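PDB 4TKO: EmrA from Aquifex aeolicus, which serves as the periplasmic adaptor of a major facilitator superfamily multidrug efflux pump and probably supports the export of xenobiotics. Local coordinates for residues A[6-17]-A[337-348]; A[267-277]-A[288-296]. One frame throughout, in Å; residues are numbered along the deposited sequence.

Contact 1. Residues A[6-17]-A[337-348]; sequences EYAITNAVFVKA and RVGMGGEVEIRR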
loop_
_atom_site.group_PDB
_atom_site.type_symbol
_atom_site.label_atom_id
_atom_site.label_comp_id
_atom_site.label_asym_id
_atom_site.label_seq_id
_atom_site.Cartn_x
_atom_site.Cartn_y
_atom_site.Cartn_z
ATOM N N GLU A 6 -33.378 -53.976 31.800
ATOM C CA GLU A 6 -33.053 -52.595 32.131
ATOM C C GLU A 6 -32.420 -51.931 30.910
ATOM O O GLU A 6 -32.428 -50.712 30.794
ATOM C CB GLU A 6 -32.097 -52.504 33.332
ATOM C CG GLU A 6 -32.652 -52.979 34.672
ATOM C CD GLU A 6 -32.258 -54.416 35.015
ATOM O OE1 GLU A 6 -31.860 -55.177 34.102
ATOM O OE2 GLU A 6 -32.353 -54.783 36.208
ATOM N N TYR A 7 -31.865 -52.740 30.008
ATOM C CA TYR A 7 -31.101 -52.202 28.887
ATOM C C TYR A 7 -31.486 -52.748 27.515
ATOM O O TYR A 7 -31.445 -53.960 27.266
ATOM C CB TYR A 7 -29.600 -52.444 29.105
ATOM C CG TYR A 7 -29.003 -51.565 30.169
ATOM C CD1 TYR A 7 -28.599 -50.270 29.874
ATOM C CD2 TYR A 7 -28.851 -52.022 31.474
ATOM C CE1 TYR A 7 -28.052 -49.453 30.846
ATOM C CE2 TYR A 7 -28.309 -51.211 32.451
ATOM C CZ TYR A 7 -27.910 -49.929 32.126
ATOM O OH TYR A 7 -27.374 -49.113 33.086
ATOM N N ALA A 8 -31.835 -51.827 26.617
ATOM C CA ALA A 8 -31.918 -52.155 25.198
ATOM C C ALA A 8 -30.502 -52.238 24.677
ATOM O O ALA A 8 -29.734 -51.288 24.810
ATOM C CB ALA A 8 -32.716 -51.126 24.438
ATOM N N ILE A 9 -30.141 -53.392 24.147
ATOM C CA ILE A 9 -28.824 -53.597 23.589
ATOM C C ILE A 9 -28.954 -53.774 22.074
ATOM O O ILE A 9 -29.883 -54.416 21.601
ATOM C CB ILE A 9 -28.139 -54.827 24.210
ATOM C CG1 ILE A 9 -26.699 -54.947 23.728
ATOM C CG2 ILE A 9 -28.879 -56.086 23.815
ATOM C CD1 ILE A 9 -25.885 -55.944 24.522
ATOM N N THR A 10 -28.031 -53.197 21.316
ATOM C CA THR A 10 -28.002 -53.384 19.870
ATOM C C THR A 10 -26.585 -53.284 19.320
ATOM O O THR A 10 -25.717 -52.657 19.925
ATOM C CB THR A 10 -28.883 -52.360 19.140
ATOM O OG1 THR A 10 -28.546 -52.370 17.749
ATOM C CG2 THR A 10 -28.649 -50.969 19.678
ATOM N N ASN A 11 -26.352 -53.912 18.174
ATOM C CA ASN A 11 -25.042 -53.860 17.528
ATOM C C ASN A 11 -25.100 -53.077 16.204
ATOM O O ASN A 11 -24.121 -52.995 15.450
ATOM C CB ASN A 11 -24.500 -55.274 17.318
ATOM C CG ASN A 11 -25.427 -56.140 16.477
ATOM O OD1 ASN A 11 -26.620 -55.837 16.323
ATOM N ND2 ASN A 11 -24.886 -57.234 15.933
ATOM N N ALA A 12 -26.252 -52.464 15.959
ATOM C CA ALA A 12 -26.441 -51.617 14.793
ATOM C C ALA A 12 -26.089 -50.177 15.152
ATOM O O ALA A 12 -26.984 -49.329 15.356
ATOM C CB ALA A 12 -27.891 -51.723 14.282
ATOM N N VAL A 13 -24.790 -49.901 15.256
ATOM C CA VAL A 13 -24.351 -48.578 15.690
ATOM C C VAL A 13 -23.404 -47.928 14.676
ATOM O O VAL A 13 -22.428 -48.533 14.213
ATOM C CB VAL A 13 -23.671 -48.629 17.109
ATOM C CG1 VAL A 13 -23.747 -50.027 17.728
ATOM C CG2 VAL A 13 -22.233 -48.160 17.050
ATOM N N PHE A 14 -23.704 -46.684 14.322
ATOM C CA PHE A 14 -22.852 -45.952 13.380
ATOM C C PHE A 14 -22.436 -44.643 13.981
ATOM O O PHE A 14 -23.296 -43.849 14.382
ATOM C CB PHE A 14 -23.577 -45.701 12.057
ATOM C CG PHE A 14 -24.208 -46.930 11.496
ATOM C CD1 PHE A 14 -25.460 -47.352 11.946
ATOM C CD2 PHE A 14 -23.534 -47.698 10.560
ATOM C CE1 PHE A 14 -26.025 -48.499 11.457
ATOM C CE2 PHE A 14 -24.096 -48.834 10.065
ATOM C CZ PHE A 14 -25.343 -49.240 10.509
ATOM N N VAL A 15 -21.126 -44.428 14.059
ATOM C CA VAL A 15 -20.623 -43.113 14.427
ATOM C C VAL A 15 -20.822 -42.159 13.236
ATOM O O VAL A 15 -20.342 -42.390 12.110
ATOM C CB VAL A 15 -19.133 -43.184 14.862
ATOM C CG1 VAL A 15 -18.590 -41.822 15.155
ATOM C CG2 VAL A 15 -18.988 -44.055 16.092
ATOM N N LYS A 16 -21.549 -41.074 13.482
ATOM C CA LYS A 16 -21.843 -40.112 12.425
ATOM C C LYS A 16 -21.425 -38.696 12.806
ATOM O O LYS A 16 -21.140 -38.410 13.968
ATOM C CB LYS A 16 -23.333 -40.144 12.076
ATOM C CG LYS A 16 -23.834 -41.519 11.664
ATOM C CD LYS A 16 -25.053 -41.429 10.758
ATOM C CE LYS A 16 -24.694 -40.835 9.404
ATOM N NZ LYS A 16 -25.871 -40.785 8.494
ATOM N N ALA A 17 -21.388 -37.814 11.812
ATOM C CA ALA A 17 -20.983 -36.429 12.022
ATOM C C ALA A 17 -22.010 -35.462 11.444
ATOM O O ALA A 17 -22.277 -35.471 10.242
ATOM C CB ALA A 17 -19.613 -36.179 11.407
ATOM N N ARG A 337 -14.038 -41.737 14.550
ATOM C CA ARG A 337 -14.035 -41.666 13.077
ATOM C C ARG A 337 -15.453 -41.968 12.531
ATOM O O ARG A 337 -16.138 -42.853 13.047
ATOM C CB ARG A 337 -13.042 -42.675 12.482
ATOM C CG ARG A 337 -11.555 -42.280 12.395
ATOM C CD ARG A 337 -11.157 -41.399 13.535
ATOM N NE ARG A 337 -9.713 -41.192 13.602
ATOM C CZ ARG A 337 -9.115 -40.400 14.491
ATOM N NH1 ARG A 337 -9.838 -39.739 15.385
ATOM N NH2 ARG A 337 -7.795 -40.270 14.483
ATOM N N VAL A 338 -15.904 -41.258 11.501
ATOM C CA VAL A 338 -17.207 -41.579 10.901
ATOM C C VAL A 338 -17.231 -43.025 10.421
ATOM O O VAL A 338 -16.304 -43.457 9.752
ATOM C CB VAL A 338 -17.560 -40.675 9.686
ATOM C CG1 VAL A 338 -18.697 -41.283 8.911
ATOM C CG2 VAL A 338 -17.928 -39.268 10.124
ATOM N N GLY A 339 -18.272 -43.774 10.773
ATOM C CA GLY A 339 -18.405 -45.125 10.272
ATOM C C GLY A 339 -18.102 -46.234 11.261
ATOM O O GLY A 339 -18.352 -47.426 11.000
ATOM N N MET A 340 -17.554 -45.855 12.410
ATOM C CA MET A 340 -17.204 -46.830 13.432
ATOM C C MET A 340 -18.443 -47.530 13.980
ATOM O O MET A 340 -19.478 -46.902 14.202
ATOM C CB MET A 340 -16.433 -46.158 14.571
ATOM C CG MET A 340 -14.942 -46.019 14.314
ATOM S SD MET A 340 -14.059 -45.297 15.711
ATOM C CE MET A 340 -15.312 -44.202 16.373
ATOM N N GLY A 341 -18.323 -48.834 14.201
ATOM C CA GLY A 341 -19.387 -49.615 14.800
ATOM C C GLY A 341 -19.012 -50.164 16.167
ATOM O O GLY A 341 -17.959 -49.855 16.725
ATOM N N GLY A 342 -19.885 -50.999 16.706
ATOM C CA GLY A 342 -19.696 -51.544 18.032
ATOM C C GLY A 342 -21.017 -51.968 18.632
ATOM O O GLY A 342 -21.872 -52.490 17.936
ATOM N N GLU A 343 -21.189 -51.715 19.921
ATOM C CA GLU A 343 -22.328 -52.231 20.663
ATOM C C GLU A 343 -22.841 -51.126 21.534
ATOM O O GLU A 343 -22.040 -50.327 22.031
ATOM C CB GLU A 343 -21.917 -53.436 21.493
ATOM C CG GLU A 343 -23.055 -54.242 22.064
ATOM C CD GLU A 343 -22.584 -55.600 22.571
ATOM O OE1 GLU A 343 -22.521 -56.541 21.745
ATOM O OE2 GLU A 343 -22.269 -55.721 23.781
ATOM N N VAL A 344 -24.158 -51.059 21.712
ATOM C CA VAL A 344 -24.747 -49.964 22.472
ATOM C C VAL A 344 -25.837 -50.430 23.402
ATOM O O VAL A 344 -26.651 -51.259 23.026
ATOM C CB VAL A 344 -25.318 -48.876 21.553
ATOM C CG1 VAL A 344 -26.271 -47.961 22.314
ATOM C CG2 VAL A 344 -24.206 -48.056 20.992
ATOM N N GLU A 345 -25.839 -49.898 24.623
ATOM C CA GLU A 345 -26.856 -50.246 25.607
ATOM C C GLU A 345 -27.602 -48.999 26.024
ATOM O O GLU A 345 -26.989 -48.029 26.477
ATOM C CB GLU A 345 -26.234 -50.933 26.823
ATOM C CG GLU A 345 -25.601 -52.288 26.491
ATOM C CD GLU A 345 -25.130 -53.048 27.725
ATOM O OE1 GLU A 345 -25.349 -52.542 28.842
ATOM O OE2 GLU A 345 -24.545 -54.148 27.578
ATOM N N ILE A 346 -28.921 -48.997 25.867
ATOM C CA ILE A 346 -29.694 -47.838 26.310
ATOM C C ILE A 346 -30.563 -48.191 27.513
ATOM O O ILE A 346 -31.131 -49.280 27.596
ATOM C CB ILE A 346 -30.577 -47.275 25.195
ATOM C CG1 ILE A 346 -29.789 -47.169 23.893
ATOM C CG2 ILE A 346 -31.077 -45.908 25.573
ATOM C CD1 ILE A 346 -30.597 -46.589 22.742
ATOM N N ARG A 347 -30.687 -47.252 28.413
ATOM C CA ARG A 347 -31.433 -47.451 29.622
ATOM C C ARG A 347 -32.927 -47.252 29.464
ATOM O O ARG A 347 -33.395 -46.202 29.105
ATOM C CB ARG A 347 -30.884 -46.526 30.686
ATOM C CG ARG A 347 -31.594 -46.592 32.009
ATOM C CD ARG A 347 -31.611 -47.986 32.589
ATOM N NE ARG A 347 -31.095 -47.989 33.938
ATOM C CZ ARG A 347 -31.710 -48.512 34.979
ATOM N NH1 ARG A 347 -32.876 -49.093 34.835
ATOM N NH2 ARG A 347 -31.141 -48.450 36.164
ATOM N N ARG A 348 -33.684 -48.307 29.750
ATOM C CA ARG A 348 -35.140 -48.227 29.763
ATOM C C ARG A 348 -35.656 -47.537 31.031
ATOM O O ARG A 348 -34.910 -47.331 31.983
ATOM C CB ARG A 348 -35.747 -49.619 29.640
ATOM C CG ARG A 348 -35.532 -50.260 28.295
ATOM C CD ARG A 348 -36.408 -51.484 28.162
ATOM N NE ARG A 348 -36.321 -52.102 26.847
ATOM C CZ ARG A 348 -35.563 -53.161 26.576
ATOM N NH1 ARG A 348 -34.832 -53.707 27.542
ATOM N NH2 ARG A 348 -35.538 -53.671 25.348
#

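Contact 2. Residues A[267-277]-A[288-296]; sequences LKGVKVGNKAY and FEGVVEEIS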
loop_
_atom_site.group_PDB
_atom_site.type_symbol
_atom_site.label_atom_id
_atom_site.label_comp_id
_atom_site.label_asym_id
_atom_site.label_seq_id
_atom_site.Cartn_x
_atom_site.Cartn_y
_atom_site.Cartn_z
ATOM N N LEU A 267 -37.797 -51.254 21.863
ATOM C CA LEU A 267 -37.801 -49.821 22.100
ATOM C C LEU A 267 -38.706 -49.460 23.270
ATOM O O LEU A 267 -38.886 -48.282 23.586
ATOM C CB LEU A 267 -38.239 -49.078 20.839
ATOM C CG LEU A 267 -38.002 -47.564 20.846
ATOM C CD1 LEU A 267 -37.268 -47.157 19.588
ATOM C CD2 LEU A 267 -39.315 -46.788 20.983
ATOM N N LYS A 268 -39.250 -50.487 23.918
ATOM C CA LYS A 268 -40.316 -50.339 24.911
ATOM C C LYS A 268 -40.153 -49.125 25.834
ATOM O O LYS A 268 -40.935 -48.175 25.762
ATOM C CB LYS A 268 -40.428 -51.616 25.759
ATOM C CG LYS A 268 -39.784 -52.853 25.122
ATOM C CD LYS A 268 -40.270 -54.149 25.781
ATOM C CE LYS A 268 -39.421 -55.357 25.366
ATOM N NZ LYS A 268 -38.285 -55.580 26.304
ATOM N N GLY A 269 -39.136 -49.144 26.687
ATOM C CA GLY A 269 -39.012 -48.117 27.709
ATOM C C GLY A 269 -38.003 -47.024 27.417
ATOM O O GLY A 269 -37.576 -46.305 28.327
ATOM N N VAL A 270 -37.629 -46.899 26.143
ATOM C CA VAL A 270 -36.607 -45.953 25.714
ATOM C C VAL A 270 -37.182 -44.557 25.452
ATOM O O VAL A 270 -38.283 -44.410 24.932
ATOM C CB VAL A 270 -35.910 -46.448 24.450
ATOM C CG1 VAL A 270 -34.939 -45.402 23.937
ATOM C CG2 VAL A 270 -35.192 -47.756 24.716
ATOM N N LYS A 271 -36.418 -43.528 25.781
ATOM C CA LYS A 271 -36.963 -42.186 25.734
ATOM C C LYS A 271 -35.874 -41.106 25.752
ATOM O O LYS A 271 -34.805 -41.290 26.333
ATOM C CB LYS A 271 -37.932 -42.014 26.903
ATOM C CG LYS A 271 -38.410 -40.597 27.149
ATOM C CD LYS A 271 -37.921 -40.089 28.507
ATOM C CE LYS A 271 -38.282 -41.044 29.642
ATOM N NZ LYS A 271 -37.616 -40.630 30.908
ATOM N N VAL A 272 -36.140 -39.985 25.092
ATOM C CA VAL A 272 -35.189 -38.887 25.089
ATOM C C VAL A 272 -34.784 -38.554 26.513
ATOM O O VAL A 272 -35.626 -38.433 27.402
ATOM C CB VAL A 272 -35.757 -37.620 24.414
ATOM C CG1 VAL A 272 -34.856 -36.437 24.685
ATOM C CG2 VAL A 272 -35.920 -37.841 22.918
ATOM N N GLY A 273 -33.484 -38.433 26.727
ATOM C CA GLY A 273 -32.953 -38.105 28.034
ATOM C C GLY A 273 -32.250 -39.279 28.684
ATOM O O GLY A 273 -31.460 -39.106 29.620
ATOM N N ASN A 274 -32.523 -40.478 28.179
ATOM C CA ASN A 274 -32.023 -41.674 28.830
ATOM C C ASN A 274 -30.544 -41.886 28.606
ATOM O O ASN A 274 -30.020 -41.579 27.545
ATOM C CB ASN A 274 -32.805 -42.903 28.364
ATOM C CG ASN A 274 -34.172 -42.995 29.013
ATOM O OD1 ASN A 274 -34.764 -41.982 29.393
ATOM N ND2 ASN A 274 -34.671 -44.211 29.160
ATOM N N LYS A 275 -29.874 -42.402 29.632
ATOM C CA LYS A 275 -28.455 -42.742 29.548
ATOM C C LYS A 275 -28.227 -43.729 28.431
ATOM O O LYS A 275 -29.150 -44.419 28.010
ATOM C CB LYS A 275 -27.944 -43.337 30.866
ATOM C CG LYS A 275 -27.348 -42.320 31.830
ATOM C CD LYS A 275 -26.104 -41.701 31.224
ATOM C CE LYS A 275 -25.140 -41.215 32.283
ATOM N NZ LYS A 275 -23.890 -40.735 31.627
ATOM N N ALA A 276 -26.994 -43.798 27.954
ATOM C CA ALA A 276 -26.631 -44.781 26.958
ATOM C C ALA A 276 -25.141 -45.004 27.029
ATOM O O ALA A 276 -24.401 -44.139 27.505
ATOM C CB ALA A 276 -27.044 -44.330 25.576
ATOM N N TYR A 277 -24.707 -46.156 26.529
ATOM C CA TYR A 277 -23.340 -46.618 26.713
ATOM C C TYR A 277 -22.810 -47.287 25.453
ATOM O O TYR A 277 -23.398 -48.239 24.945
ATOM C CB TYR A 277 -23.282 -47.562 27.914
ATOM C CG TYR A 277 -23.741 -46.857 29.180
ATOM C CD1 TYR A 277 -22.890 -45.999 29.858
ATOM C CD2 TYR A 277 -25.040 -47.005 29.665
ATOM C CE1 TYR A 277 -23.302 -45.329 30.994
ATOM C CE2 TYR A 277 -25.459 -46.334 30.808
ATOM C CZ TYR A 277 -24.580 -45.500 31.465
ATOM O OH TYR A 277 -24.973 -44.833 32.599
ATOM N N PHE A 288 -17.529 -45.006 25.814
ATOM C CA PHE A 288 -18.232 -43.768 25.544
ATOM C C PHE A 288 -19.596 -43.804 26.197
ATOM O O PHE A 288 -20.144 -44.867 26.458
ATOM C CB PHE A 288 -18.345 -43.533 24.053
ATOM C CG PHE A 288 -17.037 -43.266 23.410
ATOM C CD1 PHE A 288 -16.561 -41.969 23.304
ATOM C CD2 PHE A 288 -16.253 -44.312 22.947
ATOM C CE1 PHE A 288 -15.330 -41.715 22.710
ATOM C CE2 PHE A 288 -15.017 -44.065 22.365
ATOM C CZ PHE A 288 -14.559 -42.762 22.249
ATOM N N GLU A 289 -20.150 -42.629 26.438
ATOM C CA GLU A 289 -21.294 -42.498 27.315
ATOM C C GLU A 289 -22.148 -41.340 26.826
ATOM O O GLU A 289 -21.624 -40.310 26.391
ATOM C CB GLU A 289 -20.803 -42.285 28.747
ATOM C CG GLU A 289 -21.854 -42.072 29.812
ATOM C CD GLU A 289 -21.231 -42.037 31.211
ATOM O OE1 GLU A 289 -20.272 -42.813 31.453
ATOM O OE2 GLU A 289 -21.685 -41.228 32.054
ATOM N N GLY A 290 -23.466 -41.499 26.868
ATOM C CA GLY A 290 -24.321 -40.415 26.424
ATOM C C GLY A 290 -25.777 -40.554 26.786
ATOM O O GLY A 290 -26.176 -41.484 27.497
ATOM N N VAL A 291 -26.567 -39.611 26.284
ATOM C CA VAL A 291 -28.018 -39.644 26.427
ATOM C C VAL A 291 -28.719 -39.668 25.079
ATOM O O VAL A 291 -28.162 -39.251 24.060
ATOM C CB VAL A 291 -28.565 -38.426 27.191
ATOM C CG1 VAL A 291 -28.401 -38.613 28.679
ATOM C CG2 VAL A 291 -27.890 -37.161 26.683
ATOM N N VAL A 292 -29.964 -40.117 25.097
ATOM C CA VAL A 292 -30.776 -40.158 23.910
ATOM C C VAL A 292 -31.231 -38.757 23.537
ATOM O O VAL A 292 -31.971 -38.121 24.285
ATOM C CB VAL A 292 -31.965 -41.073 24.120
ATOM C CG1 VAL A 292 -32.684 -41.308 22.807
ATOM C CG2 VAL A 292 -31.468 -42.381 24.703
ATOM N N GLU A 293 -30.775 -38.279 22.381
ATOM C CA GLU A 293 -31.063 -36.919 21.938
ATOM C C GLU A 293 -32.403 -36.863 21.204
ATOM O O GLU A 293 -33.189 -35.944 21.429
ATOM C CB GLU A 293 -29.926 -36.391 21.049
ATOM C CG GLU A 293 -30.000 -34.896 20.716
ATOM C CD GLU A 293 -28.714 -34.346 20.098
ATOM O OE1 GLU A 293 -27.804 -35.133 19.763
ATOM O OE2 GLU A 293 -28.611 -33.111 19.948
ATOM N N GLU A 294 -32.670 -37.842 20.338
ATOM C CA GLU A 294 -33.952 -37.880 19.643
ATOM C C GLU A 294 -34.269 -39.231 19.002
ATOM O O GLU A 294 -33.381 -40.041 18.751
ATOM C CB GLU A 294 -34.015 -36.782 18.581
ATOM C CG GLU A 294 -33.384 -37.137 17.246
ATOM C CD GLU A 294 -33.692 -36.090 16.180
ATOM O OE1 GLU A 294 -32.812 -35.815 15.332
ATOM O OE2 GLU A 294 -34.817 -35.539 16.195
ATOM N N ILE A 295 -35.557 -39.468 18.770
ATOM C CA ILE A 295 -36.021 -40.692 18.119
ATOM C C ILE A 295 -36.943 -40.373 16.963
ATOM O O ILE A 295 -37.965 -39.712 17.150
ATOM C CB ILE A 295 -36.788 -41.605 19.064
ATOM C CG1 ILE A 295 -36.051 -41.747 20.394
ATOM C CG2 ILE A 295 -37.010 -42.950 18.395
ATOM C CD1 ILE A 295 -36.757 -42.653 21.363
ATOM N N SER A 296 -36.590 -40.853 15.774
ATOM C CA SER A 296 -37.376 -40.563 14.583
ATOM C C SER A 296 -38.619 -41.443 14.514
ATOM O O SER A 296 -38.555 -42.640 14.792
ATOM C CB SER A 296 -36.529 -40.759 13.329
ATOM O OG SER A 296 -36.079 -42.100 13.253
#

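Contact 1. Residues A[6-17]-A[337-348]
Val13 and Val15 reach from 6-17 onto the backbone and side chains of 337-348 and, both buried, form the well-packed part of the contact. Val13 CG1 meets Val344 CG2 at 3.8 Å, and Val15 CG2 lies 3.6 Å from Met340 CB, the two side chains running alongside each other. Val15 CG1 is anti to its backbone N (chi1 176°), which sends it to the carbonyl of Arg337 and leaves CG2 for Met340. Ala8, Thr10, Val344 and Ile346 continue this buried face along the ladder.

The backbone evidence is a run of antiparallel pairs from Tyr7-Arg347 to Thr10-Val344; the N-to-C axes of 7-10 and 342-347 run at 160° to each other. Ala8 and Ile346 exchange two bonds, Ile346 N to Ala8 O being 2.7 Å; Thr10 and Val344 exchange two more. The ladder then breaks at Asn11 and Ala12, where Thr10 OG1 accepts from Ala12 N in an ST turn. Beyond it, backbone hydrogen bonding resumes against the type II turn of Arg337 to Met340: Gly339 N reaches Val15 O at 2.8 Å and Val15 N reaches Met340 O at 3.0 Å.

The other face is the more exposed one, with Tyr7, Ile9 and Glu345 partly exposed and Arg347 on the surface. The Tyr7 ring has Glu345 OE1 4.0 Å above one face and Arg347 CD 4.1 Å above the opposite one, both offset toward the rim. At the strand end Glu6 OE2 stays 5.9 Å from Arg347 NH1.

Strand 7-24 is flanked by 256-263 as well as by 342-347, with backbone bonds from Ala12 to Leu261 and from Phe14 to Glu259. Strand 342-347 also pairs with 275-280, and Val344 packs on Val278 of that strand and on Ile326 of strand 321-330.

Contact 2. Residues A[267-277]-A[288-296]
The side chains of Tyr277 and Glu289 run alongside each other in one direction, ring and carboxylate planes 59° apart. Glu289 CG approaches ring atom Tyr277 CE1 obliquely, at 3.8 Å. The other flat group, the Asn274 amide, turns out of the contact: its ND2 hydrogen-bonds Thr349 OG1 and Arg347 O, the latter modelled very short and so less sure, while Asn274 CB rests 3.9 Å from Val292 CG2. A Lys275-Glu289 salt bridge is modelled on the Tyr277 side, but its charged atoms are too close for the detail to be trusted.

Gly290 N donates to Ala276 O at 2.9 Å, from above the carbonyl plane. Farther along, Gly273 N binds Val292 O on a lone pair and Val292 N returns a bond to Asn274 O, both 2.9 Å. These two fasten the type II turn of Lys271 to Asn274 onto the strand, and Val292 CB packs 3.6 Å from Lys271 O. Val270 CG1 and Ile295 CD1 make a thinner apolar touch at 4.2 Å.

Lys275-Val291 and Tyr277-Glu289 are non-hydrogen-bonded pairs around Ala276-Gly290. This is the register of an antiparallel beta hairpin, 275-280 with 288-295, whose second strand carries a classic bulge at Glu293 and Glu294 opposite Lys325, consistent with the AaeA-like beta-barrel of membrane fusion proteins.

From the N terminus, 6-17 begins strand 7-24; the chain then runs through the strands of the barrel-sandwich region and the long helices, and back through that region, to the barrel strands. It reaches 267-277 and, after ten residues, 288-296, so contact 2 closes a short local loop. Contact 1 closes only at 337-348, near the C terminus, and its 319-residue loop therefore encloses contact 2. The two do not cross; their centres are 10 Å apart. Strands 342-347 and 275-280 join them in one sheet, with Tyr277 N bonded to Glu345 O and Ile346 CG2 packed on Val292 CG2. Each contact also docks a Val-Gly type II turn against a neighbouring strand.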